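Local coordinates for protein glycerol-3-phosphate dehydrogenase [NAD(+)] 1 (Saccharomyces cerevisiae, PDB 4FGW) that catalyses the NAD-dependent interconversion of dihydroxyacetone phosphate and glycerol 3-phosphate, driving the glycerol production that protects yeast cells from water loss under hyperosmotic stress, at residues V37-S42 / T48-V53; T88-V93 / L101-V106; Q281-E286 / E352-V357. All blocks are in the same frame, centred on the assembly; numbering follows the deposited sequence.

How the interactions relate
The three contacts follow one another along the chain, each closing before the next opens. Interactions 1 and 2 belong to the N-terminal Rossmann-type domain, with centres about 11 Å apart. They touch: Leu105 of the edge strand 105-108 packs on Ala50 of helix 44-59, and Asn92 reaches the turn at Ser42 with a weak hydrogen bond to its backbone oxygen. Interaction 3 lies on the opposite side of the chain's centre, in the helical C-terminal part, about 34 Å from interaction 1 and 45 Å from interaction 2 between centres. The first two therefore build and flank the probable NAD-binding turn, while the third joins two helix ends away from the annotated sites.

Interaction 1. Residues V37-S42 / T48-V53; sequences VTVIGS and TIAKVV
Val37 and Val53 meet tip to tip, CG1 of Val37 lying 3.7 Å from CG1 of Val53. In both residues this methyl stands anti to the backbone N (chi1 -160° and 162°), which aims it across the gap between strand 35-40 and helix 44-59. Val39, the strand's next side chain to face the helix, uses both branches: its CG2 rests 3.9 Å from CB of Ala50, whose small side chain lets strand and helix come near, while its CG1 meets CG2 of Ile49 at 4.0 Å with the two side chains crossing at about a right angle. Val122 of the neighbouring strand 120-123 also packs on Val37, Val39 and Ile49, so this half is deeply buried. Beyond Val39 the packing gives way to the turn. Gly41, partly exposed, and Ser42 touch nothing of 48-53; they belong to the glycine-rich loop of this Rossmann strand-turn-helix, where by similarity NAD binds. The short strand and helix axes run antiparallel, at 170° and 8.9 Å apart, as the chain doubles back. Only aliphatic carbons meet across the two segments, so the contact rests on apolar burial, while the turn at Gly41 and Ser42 contributes part of the probable NAD site.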
ATOM      1  N   VAL A  37      27.426  -1.464 -22.567  1.00 79.63           N
ATOM      2  CA  VAL A  37      26.961  -1.079 -21.227  1.00 75.10           C
ATOM      3  C   VAL A  37      28.069  -1.170 -20.169  1.00 78.08           C
ATOM      4  O   VAL A  37      28.784  -2.172 -20.099  1.00 79.87           O
ATOM      5  CB  VAL A  37      25.674  -1.842 -20.782  1.00 75.89           C
ATOM      6  CG1 VAL A  37      24.950  -1.102 -19.655  1.00 72.19           C
ATOM      7  CG2 VAL A  37      24.719  -2.081 -21.952  1.00 76.51           C
ATOM      8  N   THR A  38      28.194  -0.117 -19.343  1.00 71.87           N
ATOM      9  CA  THR A  38      29.139  -0.040 -18.229  1.00 70.67           C
ATOM     10  C   THR A  38      28.400   0.318 -16.939  1.00 69.76           C
ATOM     11  O   THR A  38      27.563   1.223 -16.923  1.00 65.99           O
ATOM     12  CB  THR A  38      30.314   0.911 -18.541  1.00 81.04           C
ATOM     13  OG1 THR A  38      31.047   0.403 -19.659  1.00 87.32           O
ATOM     14  CG2 THR A  38      31.265   1.103 -17.354  1.00 76.38           C
ATOM     15  N   VAL A  39      28.727  -0.400 -15.859  1.00 67.14           N
ATOM     16  CA  VAL A  39      28.178  -0.179 -14.524  1.00 64.17           C
ATOM     17  C   VAL A  39      29.275   0.441 -13.645  1.00 69.99           C
ATOM     18  O   VAL A  39      30.353  -0.145 -13.497  1.00 70.82           O
ATOM     19  CB  VAL A  39      27.589  -1.480 -13.909  1.00 65.92           C
ATOM     20  CG1 VAL A  39      27.039  -1.239 -12.500  1.00 63.00           C
ATOM     21  CG2 VAL A  39      26.510  -2.068 -14.807  1.00 64.48           C
ATOM     22  N   ILE A  40      29.012   1.635 -13.094  1.00 67.35           N
ATOM     23  CA  ILE A  40      29.939   2.318 -12.180  1.00 68.97           C
ATOM     24  C   ILE A  40      29.424   1.982 -10.770  1.00 72.39           C
ATOM     25  O   ILE A  40      28.433   2.583 -10.337  1.00 71.11           O
ATOM     26  CB  ILE A  40      29.988   3.859 -12.452  1.00 73.13           C
ATOM     27  CG1 ILE A  40      30.298   4.219 -13.939  1.00 75.92           C
ATOM     28  CG2 ILE A  40      30.915   4.591 -11.468  1.00 76.40           C
ATOM     29  CD1 ILE A  40      31.605   3.695 -14.570  1.00 85.73           C
ATOM     30  N   GLY A  41      30.023   0.984 -10.110  1.00 69.30           N
ATOM     31  CA  GLY A  41      29.539   0.579  -8.795  1.00 67.44           C
ATOM     32  C   GLY A  41      30.323  -0.425  -7.985  1.00 74.29           C
ATOM     33  O   GLY A  41      30.928  -0.064  -6.965  1.00 75.83           O
ATOM     34  N   SER A  42      30.220  -1.712  -8.376  1.00 70.49           N
ATOM     35  CA  SER A  42      30.909  -2.868  -7.763  1.00 71.70           C
ATOM     36  C   SER A  42      30.517  -3.343  -6.352  1.00 74.04           C
ATOM     37  O   SER A  42      30.949  -4.420  -5.938  1.00 75.45           O
ATOM     38  CB  SER A  42      32.426  -2.792  -7.931  1.00 78.70           C
ATOM     39  OG  SER A  42      33.030  -1.833  -7.078  1.00 88.16           O
ATOM     40  N   THR A  48      25.054  -6.699  -8.430  1.00 57.93           N
ATOM     41  CA  THR A  48      23.750  -7.287  -8.707  1.00 55.86           C
ATOM     42  C   THR A  48      23.167  -6.721 -10.007  1.00 59.36           C
ATOM     43  O   THR A  48      22.800  -7.497 -10.887  1.00 59.51           O
ATOM     44  CB  THR A  48      22.824  -7.125  -7.489  1.00 60.67           C
ATOM     45  OG1 THR A  48      23.471  -7.651  -6.328  1.00 59.44           O
ATOM     46  CG2 THR A  48      21.494  -7.815  -7.682  1.00 57.21           C
ATOM     47  N   ILE A  49      23.125  -5.381 -10.144  1.00 55.93           N
ATOM     48  CA  ILE A  49      22.607  -4.751 -11.353  1.00 56.95           C
ATOM     49  C   ILE A  49      23.441  -5.072 -12.597  1.00 63.62           C
ATOM     50  O   ILE A  49      22.880  -5.230 -13.681  1.00 64.37           O
ATOM     51  CB  ILE A  49      22.222  -3.253 -11.159  1.00 59.69           C
ATOM     52  CG1 ILE A  49      20.848  -2.941 -11.781  1.00 59.22           C
ATOM     53  CG2 ILE A  49      23.292  -2.284 -11.656  1.00 63.77           C
ATOM     54  CD1 ILE A  49      19.644  -3.363 -10.943  1.00 57.95           C
ATOM     55  N   ALA A  50      24.766  -5.246 -12.412  1.00 61.64           N
ATOM     56  CA  ALA A  50      25.723  -5.606 -13.457  1.00 63.80           C
ATOM     57  C   ALA A  50      25.511  -7.051 -13.928  1.00 67.15           C
ATOM     58  O   ALA A  50      25.741  -7.345 -15.100  1.00 68.60           O
ATOM     59  CB  ALA A  50      27.133  -5.420 -12.944  1.00 66.70           C
ATOM     60  N   LYS A  51      25.055  -7.942 -13.014  1.00 61.96           N
ATOM     61  CA  LYS A  51      24.738  -9.349 -13.291  1.00 62.49           C
ATOM     62  C   LYS A  51      23.460  -9.406 -14.147  1.00 65.33           C
ATOM     63  O   LYS A  51      23.414 -10.158 -15.125  1.00 67.52           O
ATOM     64  CB  LYS A  51      24.558 -10.125 -11.970  1.00 63.34           C
ATOM     65  CG  LYS A  51      24.174 -11.596 -12.127  1.00 68.71           C
ATOM     66  CD  LYS A  51      23.848 -12.229 -10.783  1.00 69.10           C
ATOM     67  CE  LYS A  51      23.395 -13.663 -10.894  1.00 69.76           C
ATOM     68  NZ  LYS A  51      21.962 -13.776 -11.266  1.00 69.46           N
ATOM     69  N   VAL A  52      22.443  -8.591 -13.778  1.00 57.80           N
ATOM     70  CA  VAL A  52      21.150  -8.433 -14.456  1.00 55.92           C
ATOM     71  C   VAL A  52      21.386  -7.951 -15.910  1.00 64.38           C
ATOM     72  O   VAL A  52      20.843  -8.535 -16.857  1.00 65.77           O
ATOM     73  CB  VAL A  52      20.244  -7.464 -13.638  1.00 55.38           C
ATOM     74  CG1 VAL A  52      19.072  -6.927 -14.458  1.00 53.59           C
ATOM     75  CG2 VAL A  52      19.750  -8.124 -12.353  1.00 53.40           C
ATOM     76  N   VAL A  53      22.229  -6.910 -16.066  1.00 61.96           N
ATOM     77  CA  VAL A  53      22.603  -6.297 -17.341  1.00 64.14           C
ATOM     78  C   VAL A  53      23.417  -7.270 -18.226  1.00 72.15           C
ATOM     79  O   VAL A  53      23.097  -7.402 -19.410  1.00 74.19           O
ATOM     80  CB  VAL A  53      23.271  -4.914 -17.111  1.00 68.11           C
ATOM     81  CG1 VAL A  53      24.060  -4.443 -18.325  1.00 71.84           C
ATOM     82  CG2 VAL A  53      22.230  -3.868 -16.712  1.00 64.88           C
TER

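Interaction 2. Residues T88-V93 / L101-V106; sequences TRHQNV and LPDNLV
The imidazole of His90 reaches across to the bend at Asp103, where ring and carboxylate lie nearly parallel, their planes 18° apart. OD2 of Asp103 sits over one face of the ring, 4.2 Å from NE2 of His90, without a direct contact between the two groups. On the opposite face the backbone N of Thr88 stands 3.8 Å above the ring centre, so the imidazole is layered between its own loop and the carboxylate. Its edge is turned to Leu105, ND1 of His90 lying 4.4 Å from O of Leu105, and CE1 of His90 comes within 3.8 Å of O of Asp103. With CG beside the backbone N (chi1 -53°), the ring is directed at this bend. The carboxylate over the face, though not in contact, might slightly favour a protonated imidazole. An alanine in place of His90 would probably leave Thr88 N and the Asp103 carboxylate without the ring between them and open a gap beside the bend. Both segments belong to the connection between helix 82-86 and strand 105-108, the edge strand of the Rossmann-type sheet, and a backbone hydrogen bond closes the loop: Leu101 N donates to His90 O over 2.9 Å, nearly straight at 167°. The Leu101 side chain lies along the backbone of 90-92. Its CB packs 3.7 Å from His90 O, and its CD1 continues to within 4.0 Å of Asn92 N, at the centre of an inverse gamma turn. Beyond this, OD1 of Asn92 accepts from Tyr95 N, while its ND2 makes weak hydrogen bonds to Ser42 O and Thr47 OG1. Ile86 and Thr47 pack on Leu101, tying the loop to helices 82-86 and 44-59.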
ATOM      1  N   THR A  88      37.261 -14.457 -13.246  1.00108.50           N
ATOM      2  CA  THR A  88      37.426 -15.905 -13.003  1.00112.08           C
ATOM      3  C   THR A  88      38.023 -16.116 -11.591  1.00118.43           C
ATOM      4  O   THR A  88      39.070 -15.522 -11.315  1.00120.50           O
ATOM      5  CB  THR A  88      37.954 -16.722 -14.220  1.00121.64           C
ATOM      6  OG1 THR A  88      37.121 -17.865 -14.432  1.00116.18           O
ATOM      7  CG2 THR A  88      39.427 -17.139 -14.094  1.00128.95           C
ATOM      8  N   ARG A  89      37.319 -16.788 -10.633  1.00113.22           N
ATOM      9  CA  ARG A  89      36.110 -17.625 -10.720  1.00111.06           C
ATOM     10  C   ARG A  89      34.703 -16.974 -10.737  1.00108.42           C
ATOM     11  O   ARG A  89      33.723 -17.657 -10.418  1.00106.26           O
ATOM     12  CB  ARG A  89      36.181 -18.749  -9.670  1.00113.50           C
ATOM     13  CG  ARG A  89      36.847 -20.019 -10.176  1.00130.12           C
ATOM     14  CD  ARG A  89      35.878 -21.184 -10.142  1.00140.33           C
ATOM     15  NE  ARG A  89      36.431 -22.379 -10.781  1.00153.10           N
ATOM     16  CZ  ARG A  89      35.880 -23.587 -10.710  1.00166.00           C
ATOM     17  NH1 ARG A  89      34.768 -23.780 -10.009  1.00149.67           N
ATOM     18  NH2 ARG A  89      36.444 -24.615 -11.329  1.00154.36           N
ATOM     19  N   HIS A  90      34.594 -15.698 -11.151  1.00101.61           N
ATOM     20  CA  HIS A  90      33.331 -14.957 -11.290  1.00 96.00           C
ATOM     21  C   HIS A  90      32.482 -14.821 -10.013  1.00 95.70           C
ATOM     22  O   HIS A  90      31.319 -15.240  -9.970  1.00 92.51           O
ATOM     23  CB  HIS A  90      32.514 -15.429 -12.513  1.00 96.94           C
ATOM     24  CG  HIS A  90      33.290 -15.428 -13.793  1.00104.44           C
ATOM     25  ND1 HIS A  90      33.352 -14.304 -14.598  1.00105.42           N
ATOM     26  CD2 HIS A  90      34.020 -16.414 -14.363  1.00110.57           C
ATOM     27  CE1 HIS A  90      34.111 -14.642 -15.627  1.00108.71           C
ATOM     28  NE2 HIS A  90      34.528 -15.904 -15.531  1.00112.59           N
ATOM     29  N   GLN A  91      33.073 -14.205  -8.979  1.00 91.23           N
ATOM     30  CA  GLN A  91      32.429 -13.968  -7.690  1.00 86.90           C
ATOM     31  C   GLN A  91      33.008 -12.726  -7.022  1.00 89.37           C
ATOM     32  O   GLN A  91      34.231 -12.619  -6.895  1.00 92.03           O
ATOM     33  CB  GLN A  91      32.610 -15.186  -6.765  1.00 90.14           C
ATOM     34  CG  GLN A  91      31.378 -16.069  -6.628  1.00 97.83           C
ATOM     35  CD  GLN A  91      31.407 -16.909  -5.369  1.00113.70           C
ATOM     36  OE1 GLN A  91      31.445 -16.398  -4.237  1.00105.73           O
ATOM     37  NE2 GLN A  91      31.347 -18.221  -5.539  1.00107.38           N
ATOM     38  N   ASN A  92      32.138 -11.790  -6.587  1.00 82.07           N
ATOM     39  CA  ASN A  92      32.569 -10.600  -5.850  1.00 80.83           C
ATOM     40  C   ASN A  92      32.610 -11.044  -4.389  1.00 84.82           C
ATOM     41  O   ASN A  92      31.686 -10.776  -3.613  1.00 81.37           O
ATOM     42  CB  ASN A  92      31.616  -9.415  -6.065  1.00 76.51           C
ATOM     43  CG  ASN A  92      32.133  -8.084  -5.546  1.00 92.11           C
ATOM     44  OD1 ASN A  92      32.881  -7.990  -4.561  1.00 85.85           O
ATOM     45  ND2 ASN A  92      31.720  -7.007  -6.187  1.00 79.75           N
ATOM     46  N   VAL A  93      33.683 -11.777  -4.047  1.00 85.31           N
ATOM     47  CA  VAL A  93      33.960 -12.399  -2.753  1.00 86.60           C
ATOM     48  C   VAL A  93      33.720 -11.524  -1.515  1.00 87.74           C
ATOM     49  O   VAL A  93      33.324 -12.055  -0.479  1.00 87.72           O
ATOM     50  CB  VAL A  93      35.323 -13.163  -2.772  1.00 95.97           C
ATOM     51  CG1 VAL A  93      36.413 -12.460  -1.961  1.00 97.82           C
ATOM     52  CG2 VAL A  93      35.150 -14.607  -2.323  1.00 97.95           C
ATOM     53  N   LEU A 101      28.698 -14.963 -11.176  1.00 83.86           N
ATOM     54  CA  LEU A 101      28.509 -13.917 -12.182  1.00 82.79           C
ATOM     55  C   LEU A 101      28.627 -14.522 -13.595  1.00 90.94           C
ATOM     56  O   LEU A 101      29.397 -15.472 -13.762  1.00 94.60           O
ATOM     57  CB  LEU A 101      29.479 -12.743 -11.946  1.00 82.78           C
ATOM     58  CG  LEU A 101      29.398 -12.073 -10.558  1.00 84.40           C
ATOM     59  CD1 LEU A 101      30.614 -11.211 -10.293  1.00 85.95           C
ATOM     60  CD2 LEU A 101      28.112 -11.272 -10.387  1.00 81.64           C
ATOM     61  N   PRO A 102      27.824 -14.043 -14.589  1.00 86.43           N
ATOM     62  CA  PRO A 102      27.806 -14.677 -15.929  1.00 89.60           C
ATOM     63  C   PRO A 102      29.080 -15.257 -16.566  1.00 98.95           C
ATOM     64  O   PRO A 102      29.350 -16.454 -16.409  1.00101.87           O
ATOM     65  CB  PRO A 102      27.089 -13.643 -16.803  1.00 89.23           C
ATOM     66  CG  PRO A 102      26.179 -12.945 -15.871  1.00 88.51           C
ATOM     67  CD  PRO A 102      26.821 -12.957 -14.505  1.00 83.20           C
ATOM     68  N   ASP A 103      29.819 -14.431 -17.330  1.00 96.38           N
ATOM     69  CA  ASP A 103      31.051 -14.755 -18.071  1.00100.73           C
ATOM     70  C   ASP A 103      31.483 -13.466 -18.754  1.00102.95           C
ATOM     71  O   ASP A 103      32.672 -13.140 -18.785  1.00104.43           O
ATOM     72  CB  ASP A 103      30.787 -15.833 -19.150  1.00106.34           C
ATOM     73  CG  ASP A 103      31.625 -17.090 -19.024  1.00122.96           C
ATOM     74  OD1 ASP A 103      32.244 -17.490 -20.031  1.00129.39           O
ATOM     75  OD2 ASP A 103      31.626 -17.698 -17.932  1.00128.21           O
ATOM     76  N   ASN A 104      30.477 -12.708 -19.177  1.00 96.09           N
ATOM     77  CA  ASN A 104      30.641 -11.459 -19.886  1.00 95.32           C
ATOM     78  C   ASN A 104      30.641 -10.234 -19.009  1.00 95.34           C
ATOM     79  O   ASN A 104      30.671  -9.116 -19.489  1.00 94.86           O
ATOM     80  CB  ASN A 104      29.538 -11.320 -20.916  1.00 94.55           C
ATOM     81  CG  ASN A 104      28.217 -11.849 -20.430  1.00104.57           C
ATOM     82  OD1 ASN A 104      28.158 -12.781 -19.654  1.00 95.29           O
ATOM     83  ND2 ASN A 104      27.151 -11.252 -20.895  1.00 92.67           N
ATOM     84  N   LEU A 105      30.576 -10.455 -17.715  1.00 89.18           N
ATOM     85  CA  LEU A 105      30.674  -9.382 -16.732  1.00 86.27           C
ATOM     86  C   LEU A 105      32.140  -9.239 -16.328  1.00 93.26           C
ATOM     87  O   LEU A 105      32.651 -10.037 -15.536  1.00 94.97           O
ATOM     88  CB  LEU A 105      29.757  -9.639 -15.520  1.00 82.71           C
ATOM     89  CG  LEU A 105      29.759  -8.612 -14.369  1.00 84.64           C
ATOM     90  CD1 LEU A 105      29.623  -7.176 -14.880  1.00 84.06           C
ATOM     91  CD2 LEU A 105      28.660  -8.921 -13.367  1.00 81.93           C
ATOM     92  N   VAL A 106      32.819  -8.236 -16.914  1.00 89.91           N
ATOM     93  CA  VAL A 106      34.239  -7.965 -16.700  1.00 92.29           C
ATOM     94  C   VAL A 106      34.459  -6.785 -15.750  1.00 93.36           C
ATOM     95  O   VAL A 106      33.933  -5.697 -15.982  1.00 91.26           O
ATOM     96  CB  VAL A 106      35.010  -7.816 -18.048  1.00100.07           C
ATOM     97  CG1 VAL A 106      36.462  -7.392 -17.831  1.00103.01           C
ATOM     98  CG2 VAL A 106      34.954  -9.108 -18.857  1.00102.71           C
TER

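Interaction 3. Residues Q281-E286 / E352-V357; sequences QMFFPE and ETCGSV
Met282 and Phe283, at the C-terminal end of helix 261-283, meet Ser356 and Cys354 at the end of helix 340-354, a helix-end contact on the surface of the helical C-terminal domain. The side chain of Met282 links its own neighbour to the other segment. CB points toward 352-357 without touching it. CG, anti to the backbone N (chi1 -168°), is laid over one face of the Phe283 ring, 4.0 Å above its plane and over its centre. The chain then runs straight on through an extended chi2 of 180°, carrying SD to Ser356, the second residue past the end of helix 340-354: it lies 4.1 Å from OG of Ser356 and 4.2 Å from CB of the same serine. At chi3 the chain bends, so CE turns off the line of approach; Asp359 and Phe360, in the following loop, also pack on this methionine. Ser356 is brought into place by Gly355, where the backbone leaves the helix with positive phi. Phe283, held from one face by Met282, also meets the rings of Trp350 and Phe279, and Val161 of strand 160-162 packs on it. Its far corner makes a sulfur-aromatic contact with Cys354, whose sulfur approaches obliquely, 67° off the ring normal. There SG of Cys354 lies 3.5 Å from CE2 of Phe283 and 4.0 Å from CZ of that ring.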
ATOM      1  N   GLN A 281       4.326  16.606  -6.426  1.00 73.29           N
ATOM      2  CA  GLN A 281       3.607  17.540  -7.292  1.00 76.38           C
ATOM      3  C   GLN A 281       3.788  19.009  -6.941  1.00 84.56           C
ATOM      4  O   GLN A 281       3.617  19.869  -7.811  1.00 87.60           O
ATOM      5  CB  GLN A 281       2.131  17.161  -7.380  1.00 77.59           C
ATOM      6  CG  GLN A 281       1.928  15.758  -7.937  1.00 85.76           C
ATOM      7  CD  GLN A 281       0.504  15.531  -8.318  1.00101.26           C
ATOM      8  OE1 GLN A 281      -0.410  15.609  -7.485  1.00 95.12           O
ATOM      9  NE2 GLN A 281       0.291  15.243  -9.592  1.00 96.54           N
ATOM     10  N   MET A 282       4.137  19.300  -5.677  1.00 81.02           N
ATOM     11  CA  MET A 282       4.391  20.659  -5.198  1.00 84.45           C
ATOM     12  C   MET A 282       5.780  21.132  -5.645  1.00 88.98           C
ATOM     13  O   MET A 282       5.917  22.270  -6.089  1.00 93.05           O
ATOM     14  CB  MET A 282       4.278  20.709  -3.664  1.00 86.75           C
ATOM     15  CG  MET A 282       4.232  22.109  -3.089  1.00 95.31           C
ATOM     16  SD  MET A 282       4.113  22.119  -1.281  1.00 99.71           S
ATOM     17  CE  MET A 282       2.387  21.627  -1.054  1.00 95.05           C
ATOM     18  N   PHE A 283       6.799  20.259  -5.527  1.00 82.11           N
ATOM     19  CA  PHE A 283       8.192  20.576  -5.838  1.00 83.08           C
ATOM     20  C   PHE A 283       8.734  20.047  -7.163  1.00 87.54           C
ATOM     21  O   PHE A 283       9.741  20.562  -7.654  1.00 88.47           O
ATOM     22  CB  PHE A 283       9.103  20.208  -4.651  1.00 83.34           C
ATOM     23  CG  PHE A 283       8.660  20.867  -3.364  1.00 86.83           C
ATOM     24  CD1 PHE A 283       8.042  20.128  -2.362  1.00 87.15           C
ATOM     25  CD2 PHE A 283       8.790  22.241  -3.184  1.00 93.34           C
ATOM     26  CE1 PHE A 283       7.595  20.746  -1.188  1.00 90.44           C
ATOM     27  CE2 PHE A 283       8.337  22.855  -2.018  1.00 98.42           C
ATOM     28  CZ  PHE A 283       7.756  22.104  -1.021  1.00 94.16           C
ATOM     29  N   PHE A 284       8.024  19.125  -7.798  1.00 83.89           N
ATOM     30  CA  PHE A 284       8.383  18.642  -9.131  1.00 83.53           C
ATOM     31  C   PHE A 284       7.159  18.480 -10.023  1.00 91.53           C
ATOM     32  O   PHE A 284       7.005  17.505 -10.724  1.00 88.96           O
ATOM     33  CB  PHE A 284       9.109  17.314  -9.044  1.00 80.79           C
ATOM     34  CG  PHE A 284      10.383  17.367  -8.279  1.00 82.29           C
ATOM     35  CD1 PHE A 284      11.588  17.365  -8.930  1.00 86.08           C
ATOM     36  CD2 PHE A 284      10.377  17.398  -6.911  1.00 83.21           C
ATOM     37  CE1 PHE A 284      12.754  17.406  -8.234  1.00 87.34           C
ATOM     38  CE2 PHE A 284      11.542  17.438  -6.221  1.00 86.49           C
ATOM     39  CZ  PHE A 284      12.732  17.441  -6.884  1.00 85.73           C
ATOM     40  N   PRO A 285       6.298  19.471  -9.985  1.00 93.80           N
ATOM     41  CA  PRO A 285       5.028  19.484 -10.699  1.00 94.26           C
ATOM     42  C   PRO A 285       4.946  18.729 -12.006  1.00100.93           C
ATOM     43  O   PRO A 285       3.838  18.524 -12.452  1.00104.72           O
ATOM     44  CB  PRO A 285       4.813  20.974 -10.973  1.00100.05           C
ATOM     45  CG  PRO A 285       5.821  21.683 -10.133  1.00107.43           C
ATOM     46  CD  PRO A 285       6.963  20.771 -10.054  1.00100.38           C
ATOM     47  N   GLU A 286       6.038  18.343 -12.631  1.00 94.73           N
ATOM     48  CA  GLU A 286       5.900  17.540 -13.828  1.00 92.07           C
ATOM     49  C   GLU A 286       5.733  16.069 -13.451  1.00 88.55           C
ATOM     50  O   GLU A 286       5.810  15.179 -14.280  1.00 86.85           O
ATOM     51  CB  GLU A 286       7.096  17.727 -14.736  1.00 95.90           C
ATOM     52  CG  GLU A 286       7.197  19.111 -15.319  1.00106.23           C
ATOM     53  CD  GLU A 286       6.263  19.329 -16.480  1.00130.13           C
ATOM     54  OE1 GLU A 286       6.727  19.238 -17.628  1.00135.93           O
ATOM     55  OE2 GLU A 286       5.071  19.606 -16.250  1.00115.17           O
ATOM     56  N   GLU A 352      10.304  24.714   5.931  1.00101.56           N
ATOM     57  CA  GLU A 352      10.402  25.969   6.690  1.00107.04           C
ATOM     58  C   GLU A 352      10.809  27.116   5.764  1.00114.42           C
ATOM     59  O   GLU A 352      10.235  28.203   5.869  1.00119.13           O
ATOM     60  CB  GLU A 352      11.381  25.855   7.872  1.00109.63           C
ATOM     61  CG  GLU A 352      10.736  25.311   9.139  1.00118.52           C
ATOM     62  CD  GLU A 352      11.560  25.339  10.414  1.00139.95           C
ATOM     63  OE1 GLU A 352      10.956  25.199  11.503  1.00124.78           O
ATOM     64  OE2 GLU A 352      12.806  25.457  10.332  1.00137.75           O
ATOM     65  N   THR A 353      11.759  26.864   4.828  1.00108.76           N
ATOM     66  CA  THR A 353      12.218  27.873   3.859  1.00112.26           C
ATOM     67  C   THR A 353      11.177  28.148   2.756  1.00116.44           C
ATOM     68  O   THR A 353      11.221  29.199   2.114  1.00120.97           O
ATOM     69  CB  THR A 353      13.656  27.614   3.352  1.00117.70           C
ATOM     70  OG1 THR A 353      13.667  26.583   2.372  1.00114.42           O
ATOM     71  CG2 THR A 353      14.635  27.298   4.472  1.00116.67           C
ATOM     72  N   CYS A 354      10.229  27.211   2.569  1.00108.13           N
ATOM     73  CA  CYS A 354       9.122  27.291   1.611  1.00107.41           C
ATOM     74  C   CYS A 354       7.869  27.887   2.251  1.00114.63           C
ATOM     75  O   CYS A 354       7.037  28.468   1.551  1.00116.05           O
ATOM     76  CB  CYS A 354       8.827  25.909   1.036  1.00101.34           C
ATOM     77  SG  CYS A 354      10.005  25.361  -0.223  1.00102.18           S
ATOM     78  N   GLY A 355       7.729  27.690   3.562  1.00111.72           N
ATOM     79  CA  GLY A 355       6.559  28.096   4.331  1.00114.11           C
ATOM     80  C   GLY A 355       5.419  27.135   4.057  1.00113.40           C
ATOM     81  O   GLY A 355       4.261  27.552   3.959  1.00115.92           O
ATOM     82  N   SER A 356       5.752  25.834   3.906  1.00102.83           N
ATOM     83  CA  SER A 356       4.820  24.749   3.579  1.00 97.20           C
ATOM     84  C   SER A 356       4.805  23.595   4.614  1.00 96.80           C
ATOM     85  O   SER A 356       4.461  22.459   4.271  1.00 91.66           O
ATOM     86  CB  SER A 356       5.115  24.220   2.177  1.00 96.02           C
ATOM     87  OG  SER A 356       5.038  25.249   1.201  1.00107.40           O
ATOM     88  N   VAL A 357       5.145  23.900   5.883  1.00 95.84           N
ATOM     89  CA  VAL A 357       5.188  22.927   6.986  1.00 93.31           C
ATOM     90  C   VAL A 357       3.780  22.390   7.312  1.00 96.55           C
ATOM     91  O   VAL A 357       3.612  21.183   7.508  1.00 91.36           O
ATOM     92  CB  VAL A 357       5.930  23.479   8.237  1.00100.97           C
ATOM     93  CG1 VAL A 357       6.053  22.424   9.330  1.00 98.11           C
ATOM     94  CG2 VAL A 357       7.311  24.016   7.873  1.00102.44           C
TER